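Local coordinates for Rab GDP-dissociation inhibitor (Saccharomyces cerevisiae, PDB 2BCG), which regulates GDP/GTP exchange on the Rab GTPase SEC4 by inhibiting GDP release, and extracts GDP-bound YPT7 from vacuolar membranes, at residues 13-18 with 287-292; 37-42 with 257-262. All blocks are in the same frame, centred on the assembly; numbering follows the deposited sequence.

Contact 1: 13-18 with 287-292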
loop_
_atom_site.group_PDB
_atom_site.type_symbol
_atom_site.label_atom_id
_atom_site.label_comp_id
_atom_site.label_asym_id
_atom_site.label_seq_id
_atom_site.Cartn_x
_atom_site.Cartn_y
_atom_site.Cartn_z
ATOM N N ASP A 13 -14.032 5.341 -19.998
ATOM C CA ASP A 13 -13.876 3.933 -20.417
ATOM C C ASP A 13 -14.239 2.933 -19.307
ATOM O O ASP A 13 -14.748 1.842 -19.587
ATOM C CB ASP A 13 -12.444 3.617 -20.851
ATOM C CG ASP A 13 -12.060 4.266 -22.162
ATOM O OD1 ASP A 13 -11.021 4.939 -22.205
ATOM O OD2 ASP A 13 -12.784 4.081 -23.177
ATOM N N VAL A 14 -13.918 3.283 -18.050
ATOM C CA VAL A 14 -14.128 2.381 -16.944
ATOM C C VAL A 14 -14.441 3.228 -15.706
ATOM O O VAL A 14 -13.803 4.287 -15.487
ATOM C CB VAL A 14 -12.821 1.585 -16.645
ATOM C CG1 VAL A 14 -12.989 0.658 -15.433
ATOM C CG2 VAL A 14 -12.322 0.800 -17.904
ATOM N N ILE A 15 -15.424 2.784 -14.939
ATOM C CA ILE A 15 -15.661 3.294 -13.575
ATOM C C ILE A 15 -15.200 2.237 -12.565
ATOM O O ILE A 15 -15.471 1.061 -12.723
ATOM C CB ILE A 15 -17.141 3.677 -13.384
ATOM C CG1 ILE A 15 -17.433 4.893 -14.271
ATOM C CG2 ILE A 15 -17.459 3.969 -11.904
ATOM C CD1 ILE A 15 -18.932 5.239 -14.372
ATOM N N VAL A 16 -14.460 2.680 -11.545
ATOM C CA VAL A 16 -13.987 1.775 -10.490
ATOM C C VAL A 16 -14.576 2.277 -9.165
ATOM O O VAL A 16 -14.546 3.487 -8.910
ATOM C CB VAL A 16 -12.451 1.733 -10.451
ATOM C CG1 VAL A 16 -11.950 0.690 -9.445
ATOM C CG2 VAL A 16 -11.893 1.425 -11.864
ATOM N N LEU A 17 -15.111 1.350 -8.371
ATOM C CA LEU A 17 -15.765 1.664 -7.088
ATOM C C LEU A 17 -15.044 0.984 -5.943
ATOM O O LEU A 17 -14.867 -0.249 -5.933
ATOM C CB LEU A 17 -17.233 1.243 -7.079
ATOM C CG LEU A 17 -18.051 1.833 -8.242
ATOM C CD1 LEU A 17 -19.486 1.303 -8.137
ATOM C CD2 LEU A 17 -18.018 3.347 -8.232
ATOM N N GLY A 18 -14.652 1.818 -4.980
ATOM C CA GLY A 18 -13.853 1.383 -3.839
ATOM C C GLY A 18 -12.371 1.474 -4.104
ATOM O O GLY A 18 -11.881 1.119 -5.197
ATOM N N PHE A 287 -22.386 9.717 -14.128
ATOM C CA PHE A 287 -21.184 9.339 -14.872
ATOM C C PHE A 287 -21.418 7.996 -15.541
ATOM O O PHE A 287 -22.023 7.111 -14.940
ATOM C CB PHE A 287 -19.978 9.281 -13.930
ATOM C CG PHE A 287 -19.790 10.563 -13.161
ATOM C CD1 PHE A 287 -20.024 10.628 -11.791
ATOM C CD2 PHE A 287 -19.488 11.737 -13.837
ATOM C CE1 PHE A 287 -19.906 11.855 -11.088
ATOM C CE2 PHE A 287 -19.368 12.957 -13.149
ATOM C CZ PHE A 287 -19.585 13.013 -11.778
ATOM N N LYS A 288 -20.958 7.872 -16.792
ATOM C CA LYS A 288 -21.230 6.669 -17.598
ATOM C C LYS A 288 -19.956 5.989 -18.078
ATOM O O LYS A 288 -18.985 6.649 -18.398
ATOM C CB LYS A 288 -22.116 7.030 -18.797
ATOM C CG LYS A 288 -23.500 7.535 -18.365
ATOM C CD LYS A 288 -24.322 7.879 -19.568
ATOM C CE LYS A 288 -25.761 8.168 -19.182
ATOM N NZ LYS A 288 -26.536 8.672 -20.369
ATOM N N ALA A 289 -19.997 4.657 -18.161
ATOM C CA ALA A 289 -18.892 3.890 -18.745
ATOM C C ALA A 289 -19.451 2.529 -19.171
ATOM O O ALA A 289 -20.454 2.081 -18.620
ATOM C CB ALA A 289 -17.782 3.703 -17.740
ATOM N N PRO A 290 -18.806 1.871 -20.146
ATOM C CA PRO A 290 -19.268 0.521 -20.547
ATOM C C PRO A 290 -19.046 -0.603 -19.535
ATOM O O PRO A 290 -19.687 -1.668 -19.637
ATOM C CB PRO A 290 -18.452 0.218 -21.809
ATOM C CG PRO A 290 -17.456 1.267 -21.953
ATOM C CD PRO A 290 -17.720 2.376 -21.001
ATOM N N LEU A 291 -18.187 -0.377 -18.542
ATOM C CA LEU A 291 -18.002 -1.388 -17.513
ATOM C C LEU A 291 -17.647 -0.752 -16.170
ATOM O O LEU A 291 -17.181 0.389 -16.113
ATOM C CB LEU A 291 -16.923 -2.412 -17.928
ATOM C CG LEU A 291 -15.504 -1.909 -18.153
ATOM C CD1 LEU A 291 -14.716 -2.330 -16.931
ATOM C CD2 LEU A 291 -14.830 -2.474 -19.402
ATOM N N VAL A 292 -17.875 -1.527 -15.115
ATOM C CA VAL A 292 -17.479 -1.133 -13.758
ATOM C C VAL A 292 -16.621 -2.258 -13.148
ATOM O O VAL A 292 -16.840 -3.456 -13.405
ATOM C CB VAL A 292 -18.729 -0.811 -12.871
ATOM C CG1 VAL A 292 -19.575 -2.047 -12.595
ATOM C CG2 VAL A 292 -18.301 -0.115 -11.552
#
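I15 meets V292 in parallel register, CA to CA 4.8 Å. Here strand 14-17, the first strand of a Rossmann-like parallel sheet, is joined by strand 292-294. Segment 287-292 leads into it from the antiparallel strand 285-288. Between the two segments one backbone hydrogen bond forms, I15 N to L291 O at 3.2 Å; the pairing continues with I15 and I293. The bond is nearly straight (174°), and the donor N lies in the carbonyl plane. I15 O in turn receives a CA-H...O contact from V292 CA at 3.1 Å.

The apolar contacts fall on two faces. I15 carries one of them. Its CG1 lies anti to the carbonyl carbon (chi1 -68°) and rests on A289 CB at 3.7 Å, while CD1 continues toward F287 CB. V292 CG2 reaches I15 CG2 and packs against L17 CG at 3.8 Å, the side chains of L17 and V292 crossing at about a right angle. F277 of strand 276-282 touches both I15 and V292. On the other face V14 CG1 meets L291 CD1 at 3.8 Å. At the start of the strand the ring of P290 lies against the D13 carbonyl, with CD 3.3 Å from D13 O.

Contact 2: 37-42 with 257-262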
loop_
_atom_site.group_PDB
_atom_site.type_symbol
_atom_site.label_atom_id
_atom_site.label_comp_id
_atom_site.label_asym_id
_atom_site.label_seq_id
_atom_site.Cartn_x
_atom_site.Cartn_y
_atom_site.Cartn_z
ATOM N N VAL A 37 -10.334 6.592 -16.840
ATOM C CA VAL A 37 -10.871 5.916 -15.638
ATOM C C VAL A 37 -11.423 6.927 -14.630
ATOM O O VAL A 37 -10.790 7.955 -14.388
ATOM C CB VAL A 37 -9.755 5.082 -14.927
ATOM C CG1 VAL A 37 -10.271 4.465 -13.627
ATOM C CG2 VAL A 37 -9.292 3.959 -15.872
ATOM N N LEU A 38 -12.608 6.627 -14.090
ATOM C CA LEU A 38 -13.179 7.400 -12.979
ATOM C C LEU A 38 -13.227 6.473 -11.782
ATOM O O LEU A 38 -13.816 5.401 -11.881
ATOM C CB LEU A 38 -14.607 7.873 -13.277
ATOM C CG LEU A 38 -15.280 8.604 -12.096
ATOM C CD1 LEU A 38 -14.509 9.839 -11.692
ATOM C CD2 LEU A 38 -16.698 8.985 -12.498
ATOM N N HIS A 39 -12.577 6.866 -10.678
ATOM C CA HIS A 39 -12.438 6.011 -9.483
ATOM C C HIS A 39 -13.124 6.704 -8.297
ATOM O O HIS A 39 -12.729 7.810 -7.912
ATOM C CB HIS A 39 -10.961 5.727 -9.193
ATOM C CG HIS A 39 -10.729 4.499 -8.366
ATOM N ND1 HIS A 39 -9.535 3.799 -8.364
ATOM C CD2 HIS A 39 -11.555 3.838 -7.523
ATOM C CE1 HIS A 39 -9.635 2.774 -7.536
ATOM N NE2 HIS A 39 -10.850 2.776 -7.008
ATOM N N ILE A 40 -14.171 6.078 -7.763
ATOM C CA ILE A 40 -14.983 6.692 -6.713
ATOM C C ILE A 40 -14.955 5.837 -5.471
ATOM O O ILE A 40 -14.935 4.603 -5.569
ATOM C CB ILE A 40 -16.450 6.838 -7.179
ATOM C CG1 ILE A 40 -16.533 7.565 -8.526
ATOM C CG2 ILE A 40 -17.374 7.492 -6.087
ATOM C CD1 ILE A 40 -17.951 7.476 -9.170
ATOM N N ASP A 41 -14.944 6.497 -4.304
ATOM C CA ASP A 41 -15.150 5.793 -3.027
ATOM C C ASP A 41 -16.211 6.526 -2.195
ATOM O O ASP A 41 -16.187 7.751 -2.091
ATOM C CB ASP A 41 -13.815 5.687 -2.255
ATOM C CG ASP A 41 -13.778 4.513 -1.260
ATOM O OD1 ASP A 41 -12.730 3.814 -1.189
ATOM O OD2 ASP A 41 -14.779 4.315 -0.529
ATOM N N LYS A 42 -17.134 5.754 -1.622
ATOM C CA LYS A 42 -18.116 6.284 -0.659
ATOM C C LYS A 42 -17.448 6.736 0.645
ATOM O O LYS A 42 -17.998 7.576 1.375
ATOM C CB LYS A 42 -19.246 5.270 -0.404
ATOM C CG LYS A 42 -18.792 3.901 0.118
ATOM C CD LYS A 42 -19.836 2.805 -0.119
ATOM C CE LYS A 42 -19.240 1.415 0.053
ATOM N NZ LYS A 42 -20.065 0.328 -0.566
ATOM N N GLY A 257 -6.375 9.229 -14.631
ATOM C CA GLY A 257 -7.492 8.833 -13.782
ATOM C C GLY A 257 -8.074 9.993 -12.979
ATOM O O GLY A 257 -7.339 10.925 -12.606
ATOM N N THR A 258 -9.380 9.937 -12.709
ATOM C CA THR A 258 -10.079 10.952 -11.914
ATOM C C THR A 258 -10.621 10.301 -10.645
ATOM O O THR A 258 -11.212 9.218 -10.709
ATOM C CB THR A 258 -11.251 11.530 -12.737
ATOM O OG1 THR A 258 -10.727 12.131 -13.920
ATOM C CG2 THR A 258 -12.032 12.618 -11.969
ATOM N N TYR A 259 -10.362 10.947 -9.505
ATOM C CA TYR A 259 -10.701 10.409 -8.169
ATOM C C TYR A 259 -11.744 11.244 -7.424
ATOM O O TYR A 259 -11.659 12.470 -7.384
ATOM C CB TYR A 259 -9.417 10.233 -7.307
ATOM C CG TYR A 259 -8.747 8.925 -7.675
ATOM C CD1 TYR A 259 -8.963 7.796 -6.907
ATOM C CD2 TYR A 259 -7.996 8.809 -8.858
ATOM C CE1 TYR A 259 -8.403 6.565 -7.254
ATOM C CE2 TYR A 259 -7.449 7.567 -9.243
ATOM C CZ TYR A 259 -7.685 6.445 -8.450
ATOM O OH TYR A 259 -7.220 5.203 -8.801
ATOM N N MET A 260 -12.690 10.543 -6.805
ATOM C CA MET A 260 -13.700 11.171 -5.926
ATOM C C MET A 260 -13.800 10.345 -4.658
ATOM O O MET A 260 -13.979 9.136 -4.738
ATOM C CB MET A 260 -15.071 11.245 -6.607
ATOM C CG MET A 260 -15.107 12.150 -7.784
ATOM S SD MET A 260 -16.606 11.901 -8.727
ATOM C CE MET A 260 -16.335 13.070 -10.075
ATOM N N LEU A 261 -13.640 10.978 -3.500
ATOM C CA LEU A 261 -13.875 10.313 -2.210
ATOM C C LEU A 261 -15.130 10.886 -1.535
ATOM O O LEU A 261 -15.707 11.897 -1.999
ATOM C CB LEU A 261 -12.675 10.490 -1.292
ATOM C CG LEU A 261 -11.321 9.880 -1.716
ATOM C CD1 LEU A 261 -10.315 10.316 -0.669
ATOM C CD2 LEU A 261 -11.363 8.363 -1.874
ATOM N N ASP A 262 -15.551 10.247 -0.439
ATOM C CA ASP A 262 -16.739 10.712 0.319
ATOM C C ASP A 262 -17.912 10.974 -0.630
ATOM O O ASP A 262 -18.670 11.936 -0.457
ATOM C CB ASP A 262 -16.398 12.000 1.103
ATOM C CG ASP A 262 -17.429 12.366 2.179
ATOM O OD1 ASP A 262 -17.482 13.565 2.524
ATOM O OD2 ASP A 262 -18.157 11.497 2.691
HETATM O O HOH W 1 -10.248 10.248 -15.900
HETATM O O HOH W 2 -17.598 9.197 3.996
#
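Strand 258-260 is an outermost strand of the parallel sheet and pairs with strand 37-40 at 17° between their directions. Four backbone hydrogen bonds alternate between the segments: T258 N to V37 O, H39 N to T258 O, M260 N to H39 O and D41 N to M260 O. The H39 N bond is the shortest, at 2.7 Å, and lies nearly along the C=O axis.

H39 and Y259 lie side by side and point the same way; H39 packs on helix 21-32 and Y259 on helix 243-254. H39 CB lies over one face of the Y259 ring, 3.6 Å from its centroid, as a CH-pi contact. The ring planes meet obliquely at 39°. With CG anti to the backbone N (chi1 -158°), the imidazole turns ND1 to Y259 OH, a hydrogen bond of 2.7 Å; Y259 OH also bonds S27 OG. Helix 21-32 links strands 14-17 and 37-40 in the beta-alpha-beta crossover of a Rossmann-like fold. A phenylalanine in place of Y259 would probably keep the CH-pi contact but deprive H39 ND1 and S27 OG of the tyrosine hydroxyl, leaving H39 ND1 its weak bond to S27 OG.

On the opposite face L38 CD1 touches T258 CG2 at 3.7 Å and M260 CE at 4.0 Å. Segment 257-262 falls largely within the region that interacts with YPT1. Waters bridge V37 O to T258 OG1 and K42 O to D262 OD2.

Overall arrangement
Both contacts belong to one parallel sheet, where strands 14-17 and 37-40 are neighbours, and their centres lie about 10 Å apart. Contact 1 is the more buried. It sits within the sheet and at the join to the small antiparallel sheet, and its chemistry is mostly aliphatic. Contact 2 is partly buried and lies at the sheet edge, where another protein chain packs on strand 258-260. It is more polar, with a longer run of backbone bonds, a histidine-tyrosine pair and bridging waters. The two meet directly: V16 N is a probable hydrogen-bond donor to L38 O, and F287 packs on L38. Along the chain, contact 2 is nested inside the loop closed by contact 1.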